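PDB 1T3Q: quinoline 2-oxidoreductase large subunit from Pseudomonas putida, which carries the molybdenum site, with its molybdopterin cytosine dinucleotide, of an enzyme that hydroxylates quinoline at carbon 2. Local coordinates for residues R230-V233 with A234-C237; L329-T332 with Q333-S337; A381-T384 with L385-R388; G523-A526 with S527-V530; E604-G607 with A608-A612. All blocks are in the same frame, centred on the assembly; numbering follows the deposited sequence.

Contacts 1, 2 and 3 are largely buried, whereas contacts 4 and 5 are only partly so. Contacts 1 and 2 meet directly: M232 and F236 of the first pack on L329 of the second, so helix 226-237 backs the loop that carries W331 toward the molybdenum site. Contact 3, about 62 Å between centres from contact 5, is the most charged, with salt bridges inside the fold. Contacts 4 and 5 lie about 8 Å apart at their nearest atoms and serve one sheet: 527-530 leads into its strand 529-532, and helix 602-611 packs on strand 486-491. Contacts 1, 4 and 5 all reach the second subunit, contact 1 by a salt bridge and contact 5 by aromatic rings.

Contact 1 (R230-V233 with A234-C237); sequences RTMV and AMFC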
loop_
_atom_site.group_PDB
_atom_site.type_symbol
_atom_site.label_atom_id
_atom_site.label_comp_id
_atom_site.label_asym_id
_atom_site.label_seq_id
_atom_site.Cartn_x
_atom_site.Cartn_y
_atom_site.Cartn_z
ATOM N N ARG B 230 3.835 -17.240 5.458
ATOM C CA ARG B 230 2.416 -17.255 5.120
ATOM C C ARG B 230 1.786 -18.613 5.441
ATOM O O ARG B 230 0.744 -18.684 6.091
ATOM C CB ARG B 230 2.222 -16.935 3.635
ATOM C CG ARG B 230 0.780 -17.088 3.134
ATOM C CD ARG B 230 0.684 -16.692 1.679
ATOM N NE ARG B 230 -0.644 -16.899 1.093
ATOM C CZ ARG B 230 -0.925 -17.831 0.184
ATOM N NH1 ARG B 230 -2.155 -17.938 -0.303
ATOM N NH2 ARG B 230 0.021 -18.662 -0.234
ATOM N N THR B 231 2.423 -19.684 4.981
ATOM C CA THR B 231 1.914 -21.031 5.222
ATOM C C THR B 231 1.893 -21.388 6.709
ATOM O O THR B 231 0.943 -22.018 7.182
ATOM C CB THR B 231 2.757 -22.083 4.473
ATOM O OG1 THR B 231 2.831 -21.737 3.084
ATOM C CG2 THR B 231 2.124 -23.464 4.606
ATOM N N MET B 232 2.926 -20.991 7.449
ATOM C CA MET B 232 2.978 -21.306 8.872
ATOM C C MET B 232 1.966 -20.510 9.690
ATOM O O MET B 232 1.420 -21.022 10.671
ATOM C CB MET B 232 4.391 -21.098 9.433
ATOM C CG MET B 232 5.449 -22.014 8.817
ATOM S SD MET B 232 4.988 -23.774 8.800
ATOM C CE MET B 232 4.451 -23.920 7.154
ATOM N N VAL B 233 1.717 -19.262 9.305
ATOM C CA VAL B 233 0.727 -18.468 10.026
ATOM C C VAL B 233 -0.631 -19.140 9.826
ATOM O O VAL B 233 -1.422 -19.271 10.766
ATOM C CB VAL B 233 0.645 -17.022 9.496
ATOM C CG1 VAL B 233 -0.577 -16.318 10.083
ATOM C CG2 VAL B 233 1.906 -16.264 9.878
ATOM N N ALA B 234 -0.887 -19.577 8.596
ATOM C CA ALA B 234 -2.147 -20.235 8.272
ATOM C C ALA B 234 -2.346 -21.477 9.138
ATOM O O ALA B 234 -3.421 -21.686 9.700
ATOM C CB ALA B 234 -2.174 -20.621 6.801
ATOM N N MET B 235 -1.302 -22.289 9.248
ATOM C CA MET B 235 -1.372 -23.520 10.025
ATOM C C MET B 235 -1.393 -23.339 11.542
ATOM O O MET B 235 -2.230 -23.925 12.227
ATOM C CB MET B 235 -0.216 -24.444 9.639
ATOM C CG MET B 235 -0.183 -24.780 8.156
ATOM S SD MET B 235 0.561 -26.388 7.822
ATOM C CE MET B 235 2.195 -25.951 7.391
ATOM N N PHE B 236 -0.485 -22.525 12.066
ATOM C CA PHE B 236 -0.404 -22.319 13.504
ATOM C C PHE B 236 -1.465 -21.389 14.099
ATOM O O PHE B 236 -1.680 -21.398 15.307
ATOM C CB PHE B 236 1.003 -21.836 13.871
ATOM C CG PHE B 236 2.093 -22.822 13.519
ATOM C CD1 PHE B 236 3.379 -22.383 13.232
ATOM C CD2 PHE B 236 1.829 -24.189 13.472
ATOM C CE1 PHE B 236 4.390 -23.290 12.899
ATOM C CE2 PHE B 236 2.832 -25.102 13.143
ATOM C CZ PHE B 236 4.116 -24.648 12.855
ATOM N N CYS B 237 -2.127 -20.596 13.261
ATOM C CA CYS B 237 -3.174 -19.694 13.741
ATOM C C CYS B 237 -4.533 -20.133 13.212
ATOM O O CYS B 237 -5.553 -19.517 13.513
ATOM C CB CYS B 237 -2.906 -18.255 13.294
ATOM S SG CYS B 237 -1.391 -17.539 13.961
#
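M232 and F236, one turn apart on helix 226-237, make a Met-aromatic contact within a largely buried helical ridge. The M232 sulfur SD lies 4.8 Å from the centroid of the F236 ring, approaching obliquely, 38° off the ring normal. The two side chains run alongside each other in the same direction, and lower down M232 CB packs 4.1 Å from F236 CE1. M232 sets CG opposite its own carbonyl carbon (chi1 -63°), and the bend at chi2 (-50°) swings SD toward the F236 ring. L261 packs on both residues. This helix is the crossover of a beta-alpha-beta unit, linking parallel strands 216-221 and 244-247, and V233 and A234 face I244 of the second strand. Four i to i+4 bonds run underneath; F236 N to M232 O, at 2.8 Å, is the shortest. On another side of the helix V233 CG1 lies 4.1 Å from C237 SG, both against L266 of helix 263-275. The polar ends find partners beyond 230-237: T231 OG1 bonds Y540 OH, and R230 gives NE to I244 O and NH1 to D492 of the second subunit in a salt bridge.

Contact 2 (L329-T332 with Q333-S337); sequences LPWT and QLVES
W331 meets V335 through the root of its side chain, not through its indole, whose faces and edges serve other neighbours. One face of the ring carries P330 CG, 3.7 Å above the plane and over its centre; P330 itself follows a cis peptide bond. The backbone beyond makes a beta turn from T332 to V335, with Q333 and L334 at its corners, and the T332 side chain adds an ST turn on top of it. V335 CG2 comes in obliquely to the ring, while W331 CB packs against both CB and CG2 of V335, at 3.7 Å. The rings of Y545 and H260 also meet the indole, and NE1 bonds A259 O. The W331 side chain is about 6 Å from the bound dioxosulfidomolybdenum(VI) ion, so this tryptophan stands beside the molybdenum site. The loop leads to E336, the N-cap residue ahead of helix 337-342. Within the turn, V335 N bonds T332 O at 3.1 Å, the donor sitting well above the carbonyl plane. T332 OG1 stands between its own backbone N and carbonyl carbon (chi1 77°), leaning over the turn. It points back to W331 O at 2.5 Å, a distance so short that its exact value is doubtful. L334 CG lies 3.4 Å from that same hydroxyl oxygen, T332 OG1, which also receives L334 N at 3.2 Å in a nearly straight bond (165°).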
loop_
_atom_site.group_PDB
_atom_site.type_symbol
_atom_site.label_atom_id
_atom_site.label_comp_id
_atom_site.label_asym_id
_atom_site.label_seq_id
_atom_site.Cartn_x
_atom_site.Cartn_y
_atom_site.Cartn_z
ATOM N N LEU B 329 12.151 -23.040 14.025
ATOM C CA LEU B 329 11.466 -23.497 12.820
ATOM C C LEU B 329 12.034 -22.586 11.728
ATOM O O LEU B 329 12.058 -21.371 11.900
ATOM C CB LEU B 329 9.957 -23.276 12.944
ATOM C CG LEU B 329 8.926 -24.270 12.380
ATOM C CD1 LEU B 329 7.920 -23.508 11.536
ATOM C CD2 LEU B 329 9.582 -25.383 11.579
ATOM N N PRO B 330 12.427 -23.148 10.571
ATOM C CA PRO B 330 12.370 -24.563 10.181
ATOM C C PRO B 330 13.640 -25.416 10.279
ATOM O O PRO B 330 13.592 -26.610 9.983
ATOM C CB PRO B 330 11.904 -24.474 8.742
ATOM C CG PRO B 330 12.777 -23.316 8.240
ATOM C CD PRO B 330 12.731 -22.303 9.396
ATOM N N TRP B 331 14.760 -24.835 10.698
ATOM C CA TRP B 331 16.018 -25.582 10.743
ATOM C C TRP B 331 16.223 -26.541 11.909
ATOM O O TRP B 331 16.901 -27.558 11.756
ATOM C CB TRP B 331 17.196 -24.602 10.684
ATOM C CG TRP B 331 16.945 -23.476 9.728
ATOM C CD1 TRP B 331 16.852 -22.147 10.034
ATOM C CD2 TRP B 331 16.657 -23.585 8.329
ATOM N NE1 TRP B 331 16.517 -21.425 8.916
ATOM C CE2 TRP B 331 16.391 -22.280 7.854
ATOM C CE3 TRP B 331 16.594 -24.659 7.430
ATOM C CZ2 TRP B 331 16.063 -22.019 6.519
ATOM C CZ3 TRP B 331 16.267 -24.401 6.100
ATOM C CH2 TRP B 331 16.005 -23.088 5.659
ATOM N N THR B 332 15.640 -26.207 13.060
ATOM C CA THR B 332 15.754 -26.997 14.289
ATOM C C THR B 332 17.188 -27.019 14.794
ATOM O O THR B 332 18.070 -26.370 14.227
ATOM C CB THR B 332 15.251 -28.468 14.110
ATOM O OG1 THR B 332 16.234 -29.251 13.416
ATOM C CG2 THR B 332 13.949 -28.487 13.315
ATOM N N GLN B 333 17.422 -27.761 15.869
ATOM C CA GLN B 333 18.753 -27.849 16.439
ATOM C C GLN B 333 19.726 -28.604 15.531
ATOM O O GLN B 333 20.928 -28.627 15.788
ATOM C CB GLN B 333 18.680 -28.499 17.827
ATOM C CG GLN B 333 17.855 -27.660 18.804
ATOM C CD GLN B 333 17.861 -28.188 20.225
ATOM O OE1 GLN B 333 17.227 -27.609 21.112
ATOM N NE2 GLN B 333 18.569 -29.282 20.452
ATOM N N LEU B 334 19.206 -29.200 14.462
ATOM C CA LEU B 334 20.057 -29.940 13.529
ATOM C C LEU B 334 20.852 -28.968 12.659
ATOM O O LEU B 334 21.742 -29.377 11.912
ATOM C CB LEU B 334 19.213 -30.849 12.633
ATOM C CG LEU B 334 18.337 -31.902 13.320
ATOM C CD1 LEU B 334 17.794 -32.867 12.267
ATOM C CD2 LEU B 334 19.157 -32.660 14.360
ATOM N N VAL B 335 20.536 -27.682 12.785
ATOM C CA VAL B 335 21.192 -26.644 11.996
ATOM C C VAL B 335 22.699 -26.538 12.258
ATOM O O VAL B 335 23.451 -26.044 11.416
ATOM C CB VAL B 335 20.503 -25.265 12.235
ATOM C CG1 VAL B 335 20.861 -24.724 13.600
ATOM C CG2 VAL B 335 20.880 -24.288 11.130
ATOM N N GLU B 336 23.150 -27.009 13.415
ATOM C CA GLU B 336 24.573 -26.959 13.733
ATOM C C GLU B 336 25.311 -28.287 13.510
ATOM O O GLU B 336 25.695 -28.598 12.385
ATOM C CB GLU B 336 24.780 -26.463 15.165
ATOM C CG GLU B 336 24.573 -24.947 15.314
ATOM C CD GLU B 336 25.715 -24.137 14.703
ATOM O OE1 GLU B 336 25.499 -22.954 14.357
ATOM O OE2 GLU B 336 26.834 -24.677 14.584
ATOM N N SER B 337 25.503 -29.065 14.572
ATOM C CA SER B 337 26.223 -30.339 14.481
ATOM C C SER B 337 25.755 -31.332 13.416
ATOM O O SER B 337 26.573 -31.908 12.696
ATOM C CB SER B 337 26.219 -31.044 15.843
ATOM O OG SER B 337 27.046 -30.365 16.770
#

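Contact 3 (A381-T384 with L385-R388); sequences ARET and LIDR
R382 and I386 lie side by side on helix 375-393, pointing the same way, with E383 drawn in alongside them. I386 CD1 sits 3.9 Å from R382 CG and reaches the edge of the guanidinium, near its plane. The same methyl lies 3.7 Å from E383 OE1, so it rests against both members of the ion pair those two neighbours form. R382 grips E383 side-on: NE (3.1 Å) and NH1 (3.0 Å) both donate to E383 OE1, which lies in the guanidinium plane. NE meets the anti lone pair of OE1, the one turned from the other carboxylate oxygen, while NH1 arrives on the same side but tilted out of the carboxylate plane. A bend in the R382 chain at chi3 (55°) turns its head back toward E383. R382 NH1 also bonds Q379 OE1, and Y348 OH reaches E383 OE1. On another flank T384 and R388 run slantwise to each other, T384 CG2 lying 4.1 Å from R388 NH1, and L385 CD2 rests on one face of that guanidinium, 3.5 Å above its plane. The helix is sandwiched in the fold: A381 and L385 pack on strands 185-193 and 298-306, T384 and D387 on helix 744-761. R401 bonds both E383 OE2 and D387 OD2, and R388 pairs with E769. With acids and bases matched this way, the repulsion between E383 and D387, whose OE2 and OD2 stand 5.8 Å apart, is probably offset, and the buried charges are likely to stay ionised.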
loop_
_atom_site.group_PDB
_atom_site.type_symbol
_atom_site.label_atom_id
_atom_site.label_comp_id
_atom_site.label_asym_id
_atom_site.label_seq_id
_atom_site.Cartn_x
_atom_site.Cartn_y
_atom_site.Cartn_z
ATOM N N ALA B 381 37.889 -26.638 13.222
ATOM C CA ALA B 381 38.573 -27.769 13.836
ATOM C C ALA B 381 39.462 -28.561 12.878
ATOM O O ALA B 381 40.633 -28.803 13.173
ATOM C CB ALA B 381 37.543 -28.699 14.481
ATOM N N ARG B 382 38.914 -28.954 11.734
ATOM C CA ARG B 382 39.681 -29.742 10.768
ATOM C C ARG B 382 40.854 -28.975 10.164
ATOM O O ARG B 382 41.973 -29.472 10.136
ATOM C CB ARG B 382 38.776 -30.245 9.639
ATOM C CG ARG B 382 39.436 -31.300 8.750
ATOM C CD ARG B 382 38.671 -31.492 7.453
ATOM N NE ARG B 382 38.513 -30.220 6.760
ATOM C CZ ARG B 382 37.363 -29.567 6.647
ATOM N NH1 ARG B 382 37.324 -28.406 6.009
ATOM N NH2 ARG B 382 36.249 -30.086 7.148
ATOM N N GLU B 383 40.601 -27.765 9.674
ATOM C CA GLU B 383 41.673 -26.986 9.067
ATOM C C GLU B 383 42.777 -26.677 10.071
ATOM O O GLU B 383 43.953 -26.649 9.714
ATOM C CB GLU B 383 41.121 -25.695 8.459
ATOM C CG GLU B 383 40.134 -25.923 7.307
ATOM C CD GLU B 383 40.747 -26.697 6.142
ATOM O OE1 GLU B 383 40.301 -27.836 5.867
ATOM O OE2 GLU B 383 41.677 -26.167 5.497
ATOM N N THR B 384 42.404 -26.453 11.326
ATOM C CA THR B 384 43.392 -26.170 12.358
ATOM C C THR B 384 44.243 -27.412 12.631
ATOM O O THR B 384 45.453 -27.316 12.821
ATOM C CB THR B 384 42.714 -25.699 13.668
ATOM O OG1 THR B 384 42.116 -24.413 13.455
ATOM C CG2 THR B 384 43.731 -25.589 14.798
ATOM N N LEU B 385 43.609 -28.580 12.644
ATOM C CA LEU B 385 44.335 -29.826 12.879
ATOM C C LEU B 385 45.206 -30.172 11.675
ATOM O O LEU B 385 46.299 -30.713 11.825
ATOM C CB LEU B 385 43.354 -30.967 13.159
ATOM C CG LEU B 385 42.617 -30.883 14.498
ATOM C CD1 LEU B 385 41.671 -32.073 14.645
ATOM C CD2 LEU B 385 43.627 -30.875 15.634
ATOM N N ILE B 386 44.720 -29.854 10.481
ATOM C CA ILE B 386 45.478 -30.121 9.263
ATOM C C ILE B 386 46.775 -29.306 9.277
ATOM O O ILE B 386 47.843 -29.816 8.921
ATOM C CB ILE B 386 44.641 -29.782 8.011
ATOM C CG1 ILE B 386 43.531 -30.828 7.848
ATOM C CG2 ILE B 386 45.534 -29.713 6.776
ATOM C CD1 ILE B 386 42.604 -30.590 6.666
ATOM N N ASP B 387 46.683 -28.044 9.693
ATOM C CA ASP B 387 47.858 -27.181 9.772
ATOM C C ASP B 387 48.821 -27.710 10.828
ATOM O O ASP B 387 50.039 -27.641 10.662
ATOM C CB ASP B 387 47.467 -25.742 10.147
ATOM C CG ASP B 387 47.113 -24.886 8.937
ATOM O OD1 ASP B 387 46.973 -23.651 9.107
ATOM O OD2 ASP B 387 46.975 -25.426 7.822
ATOM N N ARG B 388 48.271 -28.224 11.923
ATOM C CA ARG B 388 49.085 -28.759 13.005
ATOM C C ARG B 388 49.817 -30.012 12.537
ATOM O O ARG B 388 50.972 -30.238 12.896
ATOM C CB ARG B 388 48.210 -29.104 14.210
ATOM C CG ARG B 388 48.994 -29.469 15.459
ATOM C CD ARG B 388 48.058 -29.808 16.606
ATOM N NE ARG B 388 47.160 -28.699 16.921
ATOM C CZ ARG B 388 46.098 -28.801 17.713
ATOM N NH1 ARG B 388 45.337 -27.740 17.943
ATOM N NH2 ARG B 388 45.790 -29.968 18.269
#

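Contact 4 (G523-A526 with S527-V530); sequences GVPA and SDVV
P525 and D528 carry the side-chain contact in a tight turn that takes the chain from helix 510-522 into strand 529-532. Backbone hydrogen bonds come first. D528 N bonds P525 O at 2.9 Å and V529 N bonds A526 O at 3.0 Å, two successive i to i+3 links of a short 3-10 turn, each donor well above the carbonyl plane. The helix before it ends in a Schellman motif with G523, at positive phi, as its C-prime residue. Apolar packing follows: V524 CG2 and V529 CG2 touch at 4.0 Å with the side chains crossing at about a right angle, and both valines lean on V497 of the neighbouring strand. Mixed contacts make the third group. D528 lies alongside P525, pointing the same way, so that D528 OD1 rests 3.6 Å from P525 CD; a chi1 of -79° keeps CG beside the backbone N, with the carboxylate next to the ring. S527 OG lies 3.7 Å from P525 CB. With an alanine at D528 the carboxylate is gone, and the P525 ring would probably lose its neighbour at CD, leaving a gap beside it. A526 O also accepts from R21, as does V529 O, so one arginine ties turn and strand together. The carboxylate beside CD, a carbon bonded to the ring nitrogen, probably gains slight electrostatic attraction there, while the turn itself rests on backbone bonds.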
loop_
_atom_site.group_PDB
_atom_site.type_symbol
_atom_site.label_atom_id
_atom_site.label_comp_id
_atom_site.label_asym_id
_atom_site.label_seq_id
_atom_site.Cartn_x
_atom_site.Cartn_y
_atom_site.Cartn_z
ATOM N N GLY B 523 17.217 -12.411 -24.023
ATOM C CA GLY B 523 17.975 -11.649 -25.004
ATOM C C GLY B 523 17.644 -10.172 -25.082
ATOM O O GLY B 523 17.637 -9.590 -26.171
ATOM N N VAL B 524 17.364 -9.559 -23.935
ATOM C CA VAL B 524 17.036 -8.139 -23.880
ATOM C C VAL B 524 17.918 -7.436 -22.856
ATOM O O VAL B 524 18.534 -8.082 -22.007
ATOM C CB VAL B 524 15.563 -7.904 -23.481
ATOM C CG1 VAL B 524 14.636 -8.493 -24.529
ATOM C CG2 VAL B 524 15.290 -8.510 -22.108
ATOM N N PRO B 525 18.001 -6.097 -22.931
ATOM C CA PRO B 525 18.823 -5.338 -21.983
ATOM C C PRO B 525 18.281 -5.520 -20.567
ATOM O O PRO B 525 17.070 -5.584 -20.369
ATOM C CB PRO B 525 18.663 -3.891 -22.456
ATOM C CG PRO B 525 18.321 -4.022 -23.909
ATOM C CD PRO B 525 17.394 -5.205 -23.936
ATOM N N ALA B 526 19.170 -5.594 -19.586
ATOM C CA ALA B 526 18.741 -5.755 -18.203
ATOM C C ALA B 526 17.895 -4.553 -17.784
ATOM O O ALA B 526 17.026 -4.664 -16.925
ATOM C CB ALA B 526 19.957 -5.898 -17.286
ATOM N N SER B 527 18.139 -3.406 -18.410
ATOM C CA SER B 527 17.388 -2.197 -18.086
ATOM C C SER B 527 15.921 -2.323 -18.493
ATOM O O SER B 527 15.087 -1.523 -18.066
ATOM C CB SER B 527 18.014 -0.985 -18.779
ATOM O OG SER B 527 17.957 -1.118 -20.188
ATOM N N ASP B 528 15.612 -3.321 -19.320
ATOM C CA ASP B 528 14.238 -3.554 -19.775
ATOM C C ASP B 528 13.530 -4.587 -18.903
ATOM O O ASP B 528 12.417 -5.007 -19.210
ATOM C CB ASP B 528 14.220 -4.049 -21.223
ATOM C CG ASP B 528 14.416 -2.938 -22.224
ATOM O OD1 ASP B 528 14.453 -3.237 -23.434
ATOM O OD2 ASP B 528 14.525 -1.770 -21.803
ATOM N N VAL B 529 14.186 -4.983 -17.819
ATOM C CA VAL B 529 13.640 -5.984 -16.910
ATOM C C VAL B 529 13.446 -5.443 -15.502
ATOM O O VAL B 529 14.274 -4.680 -15.008
ATOM C CB VAL B 529 14.598 -7.196 -16.805
ATOM C CG1 VAL B 529 14.010 -8.260 -15.886
ATOM C CG2 VAL B 529 14.868 -7.761 -18.187
ATOM N N VAL B 530 12.354 -5.832 -14.849
ATOM C CA VAL B 530 12.143 -5.411 -13.471
ATOM C C VAL B 530 11.857 -6.639 -12.613
ATOM O O VAL B 530 11.144 -7.550 -13.036
ATOM C CB VAL B 530 10.980 -4.395 -13.314
ATOM C CG1 VAL B 530 9.649 -5.025 -13.698
ATOM C CG2 VAL B 530 10.928 -3.911 -11.874
#

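Contact 5 (E604-G607 with A608-A612); sequences EVVG and AAYFA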
loop_
_atom_site.group_PDB
_atom_site.type_symbol
_atom_site.label_atom_id
_atom_site.label_comp_id
_atom_site.label_asym_id
_atom_site.label_seq_id
_atom_site.Cartn_x
_atom_site.Cartn_y
_atom_site.Cartn_z
ATOM N N GLU B 604 8.565 -6.047 -31.798
ATOM C CA GLU B 604 7.632 -6.261 -32.897
ATOM C C GLU B 604 6.974 -7.638 -32.827
ATOM O O GLU B 604 5.780 -7.771 -33.092
ATOM C CB GLU B 604 8.334 -6.089 -34.250
ATOM C CG GLU B 604 7.393 -6.239 -35.441
ATOM C CD GLU B 604 8.075 -5.985 -36.776
ATOM O OE1 GLU B 604 7.400 -6.108 -37.820
ATOM O OE2 GLU B 604 9.280 -5.660 -36.786
ATOM N N VAL B 605 7.746 -8.661 -32.470
ATOM C CA VAL B 605 7.194 -10.009 -32.364
ATOM C C VAL B 605 6.210 -10.038 -31.196
ATOM O O VAL B 605 5.093 -10.533 -31.318
ATOM C CB VAL B 605 8.294 -11.065 -32.107
ATOM C CG1 VAL B 605 7.672 -12.462 -32.050
ATOM C CG2 VAL B 605 9.341 -11.004 -33.206
ATOM N N VAL B 606 6.640 -9.499 -30.063
ATOM C CA VAL B 606 5.798 -9.451 -28.875
ATOM C C VAL B 606 4.531 -8.665 -29.186
ATOM O O VAL B 606 3.435 -9.068 -28.801
ATOM C CB VAL B 606 6.549 -8.801 -27.690
ATOM C CG1 VAL B 606 5.597 -8.586 -26.503
ATOM C CG2 VAL B 606 7.714 -9.690 -27.281
ATOM N N GLY B 607 4.686 -7.543 -29.886
ATOM C CA GLY B 607 3.534 -6.734 -30.243
ATOM C C GLY B 607 2.503 -7.567 -30.985
ATOM O O GLY B 607 1.302 -7.499 -30.700
ATOM N N ALA B 608 2.974 -8.369 -31.933
ATOM C CA ALA B 608 2.100 -9.230 -32.725
ATOM C C ALA B 608 1.486 -10.345 -31.878
ATOM O O ALA B 608 0.340 -10.729 -32.091
ATOM C CB ALA B 608 2.886 -9.838 -33.902
ATOM N N ALA B 609 2.248 -10.869 -30.924
ATOM C CA ALA B 609 1.736 -11.936 -30.066
ATOM C C ALA B 609 0.517 -11.444 -29.300
ATOM O O ALA B 609 -0.476 -12.161 -29.153
ATOM C CB ALA B 609 2.818 -12.400 -29.090
ATOM N N TYR B 610 0.594 -10.210 -28.817
ATOM C CA TYR B 610 -0.502 -9.620 -28.059
ATOM C C TYR B 610 -1.657 -9.107 -28.896
ATOM O O TYR B 610 -2.818 -9.413 -28.621
ATOM C CB TYR B 610 -0.007 -8.438 -27.213
ATOM C CG TYR B 610 0.548 -8.810 -25.859
ATOM C CD1 TYR B 610 1.903 -9.092 -25.688
ATOM C CD2 TYR B 610 -0.292 -8.896 -24.747
ATOM C CE1 TYR B 610 2.406 -9.452 -24.440
ATOM C CE2 TYR B 610 0.197 -9.256 -23.503
ATOM C CZ TYR B 610 1.542 -9.533 -23.353
ATOM O OH TYR B 610 2.022 -9.902 -22.124
ATOM N N PHE B 611 -1.325 -8.341 -29.930
ATOM C CA PHE B 611 -2.334 -7.672 -30.737
ATOM C C PHE B 611 -2.492 -7.963 -32.226
ATOM O O PHE B 611 -3.173 -7.205 -32.907
ATOM C CB PHE B 611 -2.137 -6.162 -30.562
ATOM C CG PHE B 611 -1.907 -5.741 -29.133
ATOM C CD1 PHE B 611 -0.741 -5.076 -28.769
ATOM C CD2 PHE B 611 -2.865 -5.998 -28.153
ATOM C CE1 PHE B 611 -0.530 -4.670 -27.447
ATOM C CE2 PHE B 611 -2.664 -5.597 -26.831
ATOM C CZ PHE B 611 -1.494 -4.931 -26.479
ATOM N N ALA B 612 -1.885 -9.027 -32.742
ATOM C CA ALA B 612 -2.025 -9.333 -34.167
ATOM C C ALA B 612 -2.384 -10.799 -34.387
ATOM O O ALA B 612 -1.582 -11.590 -34.877
ATOM C CB ALA B 612 -0.744 -8.979 -34.913
#
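V606 and Y610 form the tightly packed side of this last stretch of helix 602-611, one turn apart and pointing the same way. V606 CG1 touches Y610 CD1 at 3.8 Å and CE1 at 3.9 Å, a methyl at the CD1-CE1 edge of the ring. The carbonyl below takes the ring edge: V606 O lies in the ring plane, 3.5 Å from Y610 CD1, while accepting Y610 N at 3.1 Å nearly along its C=O axis. Y610 OH bonds I491 O, and its ring meets H484 of the second subunit and, edge-to-face, Y540 of that same subunit. Replacing Y610 by an alanine would probably leave I491 O without this hydroxyl, V606 CG1 without its ring, and a gap facing those two subunit partners. F611 then folds back on its neighbour, one face of its ring receiving Y610 CB 3.6 Å above the plane, over its centre; the ring also comes near G607 O. V605, A608 and A609 are held by L571 of helix 549-576, and V606 by I491, so the helix is pressed between helix 549-576 and strand 486-491 of the sheet. The other side is looser. E604 stretches out, fully extended and exposed, its side chain 6.0 Å or more from 608-612, and G607 adds no side chain there. Aromatic and apolar groups thus fill the buried side while the charge stays outside, and the hydroxyl gives the otherwise greasy ring of Y610 a fixed polar end.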